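Side-chain contacts in EvdO1 (PDB 4XBZ), which probably acts as a non-haem iron, 2-oxoglutarate-dependent oxygenase in orthosomycin biosynthesis, where enzymes of this kind carry out oxidative cyclizations: residues V106-E109 and D113-R116; I140-S145 and E265-L270; Q282-S287 and L324-E329. All coordinates share one frame; numbering follows the deposited sequence.

Contact 1: residues V106-E109 and D113-R116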
loop_
_atom_site.group_PDB
_atom_site.type_symbol
_atom_site.label_atom_id
_atom_site.label_comp_id
_atom_site.label_asym_id
_atom_site.label_seq_id
_atom_site.Cartn_x
_atom_site.Cartn_y
_atom_site.Cartn_z
ATOM N N VAL A 106 29.549 11.844 6.436
ATOM C CA VAL A 106 28.232 11.807 7.063
ATOM C C VAL A 106 27.347 10.704 6.477
ATOM O O VAL A 106 26.304 10.365 7.056
ATOM C CB VAL A 106 27.499 13.170 6.931
ATOM C CG1 VAL A 106 28.152 14.223 7.837
ATOM C CG2 VAL A 106 27.493 13.638 5.492
ATOM N N ARG A 107 27.762 10.149 5.337
ATOM C CA ARG A 107 26.990 9.094 4.695
ATOM C C ARG A 107 27.854 8.214 3.811
ATOM O O ARG A 107 28.670 8.699 3.023
ATOM C CB ARG A 107 25.841 9.702 3.878
ATOM C CG ARG A 107 24.890 8.708 3.211
ATOM C CD ARG A 107 23.820 9.466 2.417
ATOM N NE ARG A 107 23.106 8.625 1.451
ATOM C CZ ARG A 107 21.775 8.505 1.375
ATOM N NH1 ARG A 107 20.990 9.159 2.231
ATOM N NH2 ARG A 107 21.221 7.714 0.455
ATOM N N ILE A 108 27.658 6.909 3.946
ATOM C CA ILE A 108 28.310 5.926 3.084
ATOM C C ILE A 108 27.249 5.205 2.218
ATOM O O ILE A 108 26.272 4.685 2.742
ATOM C CB ILE A 108 29.130 4.912 3.933
ATOM C CG1 ILE A 108 30.258 5.638 4.665
ATOM C CG2 ILE A 108 29.708 3.804 3.080
ATOM C CD1 ILE A 108 30.781 4.901 5.855
ATOM N N GLU A 109 27.438 5.191 0.895
ATOM C CA GLU A 109 26.492 4.517 -0.009
ATOM C C GLU A 109 26.891 3.087 -0.321
ATOM O O GLU A 109 28.085 2.752 -0.351
ATOM C CB GLU A 109 26.350 5.266 -1.335
ATOM C CG GLU A 109 25.853 6.695 -1.219
ATOM C CD GLU A 109 24.345 6.823 -1.135
ATOM O OE1 GLU A 109 23.613 5.822 -1.311
ATOM O OE2 GLU A 109 23.898 7.960 -0.894
ATOM N N ASP A 113 26.578 -3.734 -0.261
ATOM C CA ASP A 113 27.690 -4.331 -0.994
ATOM C C ASP A 113 28.956 -4.389 -0.120
ATOM O O ASP A 113 29.786 -5.289 -0.263
ATOM C CB ASP A 113 27.955 -3.534 -2.271
ATOM C CG ASP A 113 28.980 -4.190 -3.183
ATOM O OD1 ASP A 113 28.915 -5.423 -3.382
ATOM O OD2 ASP A 113 29.846 -3.460 -3.715
ATOM N N LYS A 114 29.084 -3.439 0.804
ATOM C CA LYS A 114 30.357 -3.249 1.499
ATOM C C LYS A 114 30.504 -4.136 2.727
ATOM O O LYS A 114 31.606 -4.389 3.178
ATOM C CB LYS A 114 30.537 -1.773 1.883
ATOM C CG LYS A 114 30.778 -0.859 0.683
ATOM C CD LYS A 114 30.802 0.619 1.072
ATOM C CE LYS A 114 31.153 1.492 -0.139
ATOM N NZ LYS A 114 30.253 1.259 -1.325
ATOM N N ALA A 115 29.401 -4.634 3.255
ATOM C CA ALA A 115 29.452 -5.334 4.529
ATOM C C ALA A 115 28.423 -6.452 4.591
ATOM O O ALA A 115 27.219 -6.203 4.550
ATOM C CB ALA A 115 29.235 -4.354 5.671
ATOM N N ARG A 116 28.911 -7.679 4.721
ATOM C CA ARG A 116 28.067 -8.863 4.688
ATOM C C ARG A 116 26.934 -8.860 5.736
ATOM O O ARG A 116 25.816 -9.306 5.437
ATOM C CB ARG A 116 28.940 -10.121 4.840
ATOM C CG ARG A 116 28.201 -11.432 4.558
ATOM C CD ARG A 116 29.093 -12.674 4.668
ATOM N NE ARG A 116 28.277 -13.876 4.821
ATOM C CZ ARG A 116 27.794 -14.583 3.806
ATOM N NH1 ARG A 116 28.063 -14.211 2.565
ATOM N NH2 ARG A 116 27.044 -15.661 4.028
#
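Strand 105-109 ends at Glu109 and the short helix 111-114 carries the chain onward to Lys114, with Glu109 CA and Lys114 CA 8.8 Å apart. The Lys114 side chain reaches back over this gap. Its aliphatic chain runs extended from CB to CE, laying CD against the CG2 branch of Ile108 at 3.9 Å. A bend at the last torsion (chi4 54°) then swings the amine onto the strand end, where NZ gives a hydrogen bond of 2.8 Å to Glu109 O. The donor lies in the carbonyl plane, with a C=O...N angle of 154°. The same amine forms a salt bridge with Asp91, whose carboxylate also pairs with Arg325. The CA-CB bond of Glu109 points away from the lysine, and its carboxylate is engaged within the strand: Arg107 NE meets Glu109 OE2 at 2.6 Å in a salt bridge, from above the carboxylate plane, and Arg107 NH2 adds a weak bond. Further back, Val106 and Arg107 both face Val93 in a classic beta bulge near the edge of the large sheet. A methionine in place of Lys114 would probably leave the Glu109 carbonyl without this donor and Asp91 without this cationic partner. The amine thus serves both backbone and carboxylate, joining strand end, helix end and Asp91 through one charge whose methylene stem stays in apolar packing.

Contact 2: residues I140-S145 and E265-L270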
loop_
_atom_site.group_PDB
_atom_site.type_symbol
_atom_site.label_atom_id
_atom_site.label_comp_id
_atom_site.label_asym_id
_atom_site.label_seq_id
_atom_site.Cartn_x
_atom_site.Cartn_y
_atom_site.Cartn_z
ATOM N N ILE A 140 10.970 -3.495 -4.908
ATOM C CA ILE A 140 12.397 -3.664 -5.117
ATOM C C ILE A 140 13.159 -2.711 -4.199
ATOM O O ILE A 140 12.655 -1.640 -3.860
ATOM C CB ILE A 140 12.801 -3.428 -6.583
ATOM C CG1 ILE A 140 12.412 -2.024 -7.046
ATOM C CG2 ILE A 140 12.180 -4.486 -7.490
ATOM C CD1 ILE A 140 13.369 -1.457 -8.104
ATOM N N PRO A 141 14.361 -3.114 -3.768
ATOM C CA PRO A 141 15.244 -2.227 -2.997
ATOM C C PRO A 141 15.974 -1.218 -3.895
ATOM O O PRO A 141 16.482 -1.603 -4.949
ATOM C CB PRO A 141 16.230 -3.201 -2.353
ATOM C CG PRO A 141 16.318 -4.349 -3.373
ATOM C CD PRO A 141 14.914 -4.476 -3.911
ATOM N N THR A 142 16.028 0.050 -3.504
ATOM C CA THR A 142 16.673 1.038 -4.354
ATOM C C THR A 142 17.919 1.592 -3.671
ATOM O O THR A 142 18.961 0.941 -3.661
ATOM C CB THR A 142 15.699 2.187 -4.747
ATOM O OG1 THR A 142 15.139 2.768 -3.569
ATOM C CG2 THR A 142 14.540 1.661 -5.654
ATOM N N TRP A 143 17.823 2.793 -3.120
ATOM C CA TRP A 143 18.897 3.345 -2.325
ATOM C C TRP A 143 19.156 2.479 -1.104
ATOM O O TRP A 143 18.217 1.976 -0.476
ATOM C CB TRP A 143 18.576 4.793 -1.913
ATOM C CG TRP A 143 18.856 5.804 -3.012
ATOM C CD1 TRP A 143 19.990 6.579 -3.156
ATOM C CD2 TRP A 143 18.010 6.134 -4.129
ATOM N NE1 TRP A 143 19.889 7.362 -4.285
ATOM C CE2 TRP A 143 18.688 7.110 -4.898
ATOM C CE3 TRP A 143 16.743 5.709 -4.547
ATOM C CZ2 TRP A 143 18.139 7.664 -6.056
ATOM C CZ3 TRP A 143 16.199 6.258 -5.706
ATOM C CH2 TRP A 143 16.898 7.225 -6.448
ATOM N N ASP A 144 20.433 2.276 -0.791
ATOM C CA ASP A 144 20.831 1.659 0.471
ATOM C C ASP A 144 22.082 2.381 0.986
ATOM O O ASP A 144 23.043 2.606 0.247
ATOM C CB ASP A 144 21.053 0.137 0.319
ATOM C CG ASP A 144 22.422 -0.231 -0.286
ATOM O OD1 ASP A 144 23.417 -0.261 0.473
ATOM O OD2 ASP A 144 22.502 -0.524 -1.508
ATOM N N SER A 145 22.064 2.770 2.252
ATOM C CA SER A 145 23.149 3.595 2.782
ATOM C C SER A 145 23.159 3.613 4.299
ATOM O O SER A 145 22.213 3.168 4.934
ATOM C CB SER A 145 23.032 5.035 2.261
ATOM O OG SER A 145 21.796 5.623 2.646
ATOM N N GLU A 265 6.509 -1.814 -10.755
ATOM C CA GLU A 265 5.715 -1.285 -11.860
ATOM C C GLU A 265 5.779 0.242 -11.893
ATOM O O GLU A 265 5.562 0.848 -12.940
ATOM C CB GLU A 265 4.250 -1.752 -11.788
ATOM C CG GLU A 265 3.401 -1.068 -10.717
ATOM C CD GLU A 265 3.484 -1.760 -9.373
ATOM O OE1 GLU A 265 4.386 -2.617 -9.189
ATOM O OE2 GLU A 265 2.641 -1.453 -8.501
ATOM N N VAL A 266 6.068 0.864 -10.759
ATOM C CA VAL A 266 6.182 2.320 -10.710
ATOM C C VAL A 266 7.500 2.752 -11.339
ATOM O O VAL A 266 7.532 3.694 -12.136
ATOM C CB VAL A 266 6.083 2.859 -9.262
ATOM C CG1 VAL A 266 6.622 4.303 -9.159
ATOM C CG2 VAL A 266 4.634 2.731 -8.725
ATOM N N GLU A 267 8.584 2.063 -10.979
ATOM C CA GLU A 267 9.889 2.325 -11.592
ATOM C C GLU A 267 9.830 2.072 -13.088
ATOM O O GLU A 267 10.310 2.880 -13.889
ATOM C CB GLU A 267 10.993 1.463 -10.967
ATOM C CG GLU A 267 11.659 2.102 -9.734
ATOM C CD GLU A 267 12.755 3.081 -10.101
ATOM O OE1 GLU A 267 13.062 3.226 -11.305
ATOM O OE2 GLU A 267 13.315 3.710 -9.189
ATOM N N TRP A 268 9.226 0.949 -13.450
ATOM C CA TRP A 268 9.098 0.574 -14.842
ATOM C C TRP A 268 8.500 1.701 -15.671
ATOM O O TRP A 268 9.039 2.016 -16.718
ATOM C CB TRP A 268 8.269 -0.705 -14.960
ATOM C CG TRP A 268 7.881 -1.069 -16.348
ATOM C CD1 TRP A 268 8.711 -1.222 -17.433
ATOM C CD2 TRP A 268 6.555 -1.344 -16.811
ATOM N NE1 TRP A 268 7.971 -1.571 -18.542
ATOM C CE2 TRP A 268 6.645 -1.650 -18.184
ATOM C CE3 TRP A 268 5.293 -1.362 -16.195
ATOM C CZ2 TRP A 268 5.515 -1.970 -18.950
ATOM C CZ3 TRP A 268 4.178 -1.679 -16.959
ATOM C CH2 TRP A 268 4.296 -1.976 -18.316
ATOM N N GLN A 269 7.451 2.358 -15.178
ATOM C CA GLN A 269 6.731 3.365 -15.975
ATOM C C GLN A 269 7.110 4.808 -15.684
ATOM O O GLN A 269 6.941 5.672 -16.536
ATOM C CB GLN A 269 5.203 3.256 -15.779
ATOM C CG GLN A 269 4.575 2.037 -16.378
ATOM C CD GLN A 269 3.077 2.199 -16.591
ATOM O OE1 GLN A 269 2.380 2.841 -15.796
ATOM N NE2 GLN A 269 2.580 1.632 -17.681
ATOM N N LEU A 270 7.561 5.093 -14.474
ATOM C CA LEU A 270 7.818 6.483 -14.122
ATOM C C LEU A 270 9.288 6.757 -13.814
ATOM O O LEU A 270 9.664 7.904 -13.623
ATOM C CB LEU A 270 6.951 6.899 -12.927
ATOM C CG LEU A 270 5.435 6.678 -13.051
ATOM C CD1 LEU A 270 4.733 7.169 -11.805
ATOM C CD2 LEU A 270 4.830 7.335 -14.304
#
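This is a small, buried van der Waals contact between Ile140 and Thr142 on strand 139-147 of the large sheet and Glu267 on helix 264-270, in the double-stranded beta-helix fold of the phytanoyl-CoA dioxygenase family. The helix follows directly on strand 256-263, the sheet neighbour of 139-147, and therefore packs beside the strand that pairs with its own predecessor. The nearest backbone approach, Ile140 CA to Glu267 CA, is 9.2 Å, and side chains span the gap. Glu267 does most of this: it points toward the strand, and two successive bends (chi1 -88°, chi2 -83°) fold its chain so that different parts of it meet different residues. Its methylene CG lies 4.3 Å from CD1, the end of the longer Ile140 branch. Further out, the carboxylate oxygen OE2 of Glu267 comes within 4.3 Å of the methyl CG2 of Thr142. The two branches of Thr142 are used differently, since its hydroxyl OG1 is hydrogen-bonded to Glu260 on the adjacent strand while the methyl is left for the glutamate. Glu267 OE2 in turn bonds to His273 ND1, just beyond the helix, and Ile278 of helix 275-293 packs on the same glutamate. On the helix, Gln269 and Leu270 belong to the subunit interface, where Gln269 OE1 accepts a hydrogen bond from Gly171 N of the second subunit. Chemically, a buried carboxylate lies near the Thr142 methyl while Ile140 packs on its stem, a setting probably tolerable because both oxygens are hydrogen-bonded elsewhere. Such a group would probably polarise the His273 imidazole and fix its rotation, while its hydrocarbon stem supplies the packing against the sheet.

Contact 3: residues Q282-S287 and L324-E329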
loop_
_atom_site.group_PDB
_atom_site.type_symbol
_atom_site.label_atom_id
_atom_site.label_comp_id
_atom_site.label_asym_id
_atom_site.label_seq_id
_atom_site.Cartn_x
_atom_site.Cartn_y
_atom_site.Cartn_z
ATOM N N GLN A 282 16.300 -6.824 -8.172
ATOM C CA GLN A 282 15.613 -8.059 -7.814
ATOM C C GLN A 282 16.632 -9.156 -7.513
ATOM O O GLN A 282 16.455 -9.948 -6.582
ATOM C CB GLN A 282 14.661 -8.504 -8.935
ATOM C CG GLN A 282 13.372 -7.689 -9.007
ATOM C CD GLN A 282 12.508 -8.046 -10.207
ATOM O OE1 GLN A 282 13.009 -8.277 -11.306
ATOM N NE2 GLN A 282 11.208 -8.078 -10.002
ATOM N N GLN A 283 17.692 -9.196 -8.314
ATOM C CA GLN A 283 18.775 -10.151 -8.114
ATOM C C GLN A 283 19.500 -9.867 -6.794
ATOM O O GLN A 283 19.859 -10.797 -6.064
ATOM C CB GLN A 283 19.777 -10.110 -9.272
ATOM C CG GLN A 283 19.309 -10.687 -10.618
ATOM C CD GLN A 283 20.502 -11.020 -11.509
ATOM O OE1 GLN A 283 21.327 -11.861 -11.155
ATOM N NE2 GLN A 283 20.621 -10.333 -12.636
ATOM N N VAL A 284 19.722 -8.585 -6.506
ATOM C CA VAL A 284 20.259 -8.171 -5.207
ATOM C C VAL A 284 19.357 -8.692 -4.065
ATOM O O VAL A 284 19.843 -9.323 -3.117
ATOM C CB VAL A 284 20.381 -6.632 -5.105
ATOM C CG1 VAL A 284 20.780 -6.211 -3.689
ATOM C CG2 VAL A 284 21.351 -6.102 -6.131
ATOM N N LEU A 285 18.048 -8.462 -4.179
ATOM C CA LEU A 285 17.103 -8.888 -3.142
ATOM C C LEU A 285 17.158 -10.400 -2.917
ATOM O O LEU A 285 17.209 -10.881 -1.772
ATOM C CB LEU A 285 15.674 -8.476 -3.504
ATOM C CG LEU A 285 14.634 -8.715 -2.404
ATOM C CD1 LEU A 285 14.992 -7.903 -1.188
ATOM C CD2 LEU A 285 13.208 -8.374 -2.854
ATOM N N ARG A 286 17.137 -11.149 -4.014
ATOM C CA ARG A 286 17.127 -12.604 -3.926
ATOM C C ARG A 286 18.470 -13.106 -3.405
ATOM O O ARG A 286 18.532 -14.093 -2.674
ATOM C CB ARG A 286 16.798 -13.232 -5.288
ATOM C CG ARG A 286 15.442 -12.813 -5.832
ATOM C CD ARG A 286 15.168 -13.404 -7.192
ATOM N NE ARG A 286 14.536 -14.706 -7.068
ATOM C CZ ARG A 286 15.087 -15.839 -7.474
ATOM N NH1 ARG A 286 16.285 -15.823 -8.046
ATOM N NH2 ARG A 286 14.439 -16.984 -7.314
ATOM N N SER A 287 19.542 -12.410 -3.767
ATOM C CA SER A 287 20.850 -12.777 -3.279
ATOM C C SER A 287 20.935 -12.561 -1.772
ATOM O O SER A 287 21.471 -13.407 -1.060
ATOM C CB SER A 287 21.933 -11.985 -3.992
ATOM O OG SER A 287 23.199 -12.347 -3.477
ATOM N N LEU A 324 26.699 -6.302 -5.394
ATOM C CA LEU A 324 25.452 -5.798 -4.841
ATOM C C LEU A 324 25.348 -4.296 -5.047
ATOM O O LEU A 324 24.425 -3.658 -4.568
ATOM C CB LEU A 324 25.343 -6.144 -3.357
ATOM C CG LEU A 324 25.321 -7.644 -3.037
ATOM C CD1 LEU A 324 24.983 -7.883 -1.588
ATOM C CD2 LEU A 324 24.325 -8.370 -3.921
ATOM N N ARG A 325 26.299 -3.723 -5.767
ATOM C CA ARG A 325 26.322 -2.277 -5.925
ATOM C C ARG A 325 26.048 -1.855 -7.354
ATOM O O ARG A 325 26.778 -2.214 -8.275
ATOM C CB ARG A 325 27.657 -1.715 -5.462
ATOM C CG ARG A 325 27.925 -0.284 -5.894
ATOM C CD ARG A 325 29.410 0.055 -5.696
ATOM N NE ARG A 325 29.688 1.478 -5.856
ATOM C CZ ARG A 325 29.890 2.062 -7.032
ATOM N NH1 ARG A 325 29.827 1.340 -8.146
ATOM N NH2 ARG A 325 30.144 3.362 -7.097
ATOM N N PHE A 326 24.986 -1.075 -7.514
ATOM C CA PHE A 326 24.564 -0.585 -8.814
ATOM C C PHE A 326 24.345 0.894 -8.762
ATOM O O PHE A 326 23.300 1.361 -8.316
ATOM C CB PHE A 326 23.305 -1.303 -9.248
ATOM C CG PHE A 326 23.540 -2.733 -9.517
ATOM C CD1 PHE A 326 23.955 -3.149 -10.784
ATOM C CD2 PHE A 326 23.426 -3.661 -8.498
ATOM C CE1 PHE A 326 24.204 -4.477 -11.035
ATOM C CE2 PHE A 326 23.687 -4.990 -8.739
ATOM C CZ PHE A 326 24.072 -5.404 -10.015
ATOM N N ALA A 327 25.342 1.625 -9.226
ATOM C CA ALA A 327 25.387 3.060 -9.034
ATOM C C ALA A 327 24.278 3.724 -9.812
ATOM O O ALA A 327 24.185 3.571 -11.026
ATOM C CB ALA A 327 26.742 3.620 -9.441
ATOM N N HIS A 328 23.456 4.471 -9.078
ATOM C CA HIS A 328 22.266 5.143 -9.596
ATOM C C HIS A 328 22.503 5.921 -10.896
ATOM O O HIS A 328 21.668 5.893 -11.800
ATOM C CB HIS A 328 21.702 6.083 -8.514
ATOM C CG HIS A 328 21.287 5.374 -7.256
ATOM N ND1 HIS A 328 20.185 4.544 -7.196
ATOM C CD2 HIS A 328 21.841 5.355 -6.019
ATOM C CE1 HIS A 328 20.078 4.045 -5.976
ATOM N NE2 HIS A 328 21.070 4.520 -5.242
ATOM N N GLU A 329 23.642 6.594 -11.003
ATOM C CA GLU A 329 23.870 7.463 -12.157
ATOM C C GLU A 329 24.123 6.634 -13.410
ATOM O O GLU A 329 23.946 7.121 -14.523
ATOM C CB GLU A 329 25.036 8.431 -11.903
ATOM C CG GLU A 329 26.368 7.768 -11.664
ATOM C CD GLU A 329 26.631 7.450 -10.195
ATOM O OE1 GLU A 329 25.672 7.442 -9.381
ATOM O OE2 GLU A 329 27.815 7.221 -9.854
#
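Val284 on helix 275-293 faces Leu324 and Phe326, and its two methyls are divided between them. CG1, held anti to the backbone N (chi1 173°), approaches the Leu324 methyl CD2 at 4.2 Å, the two side chains lying at a slant to each other. CG2 instead meets the Phe326 ring near its CD2-CE2 bond, coming within 3.7 Å of CE2 at an oblique angle. Here valine and phenylalanine run past one another in opposite senses. Leu324 sets off to one side of the helix, but its end curls in, and the same CD2 also lies 4.2 Å from the hydroxyl OG of Ser287, one turn beyond Val284. The main chains are close, with Val284 CA and Leu324 CA 5.7 Å apart. This is a loop laid across the face of a helix: the C-terminal tail, well after the double-stranded beta-helix strands, returns over helix 275-293. Cys288 extends the apolar seat of Leu324, while Leu280 and Ile321 pack on Phe326. Polar ties flank the apolar strip, with Gln283 OE1 accepting the Ile321 amide and Gln282 bonded to the backbone of Leu312 and His314.

Overall arrangement
Contacts 1 and 2 belong to neighbouring strands of one sheet, 105-109 and 139-147, and their centres lie 19 Å apart; Arg107 and Glu109 pack on Ser145. Contact 3 sits nearer to both, 13 Å from contact 1 and 11 Å from contact 2 between centres. Its tail touches the first through a probable hydrogen bond from Leu324 N to Asp113 OD1 (3.1 Å). It reaches the second where the His328 ring stacks on Trp143, and His273, the partner of Glu267, also bonds to His328. The nickel ion, held by His160, Asp162 and His244, is about 11 Å from the Glu109 side chain and about 13 Å from that of Thr142.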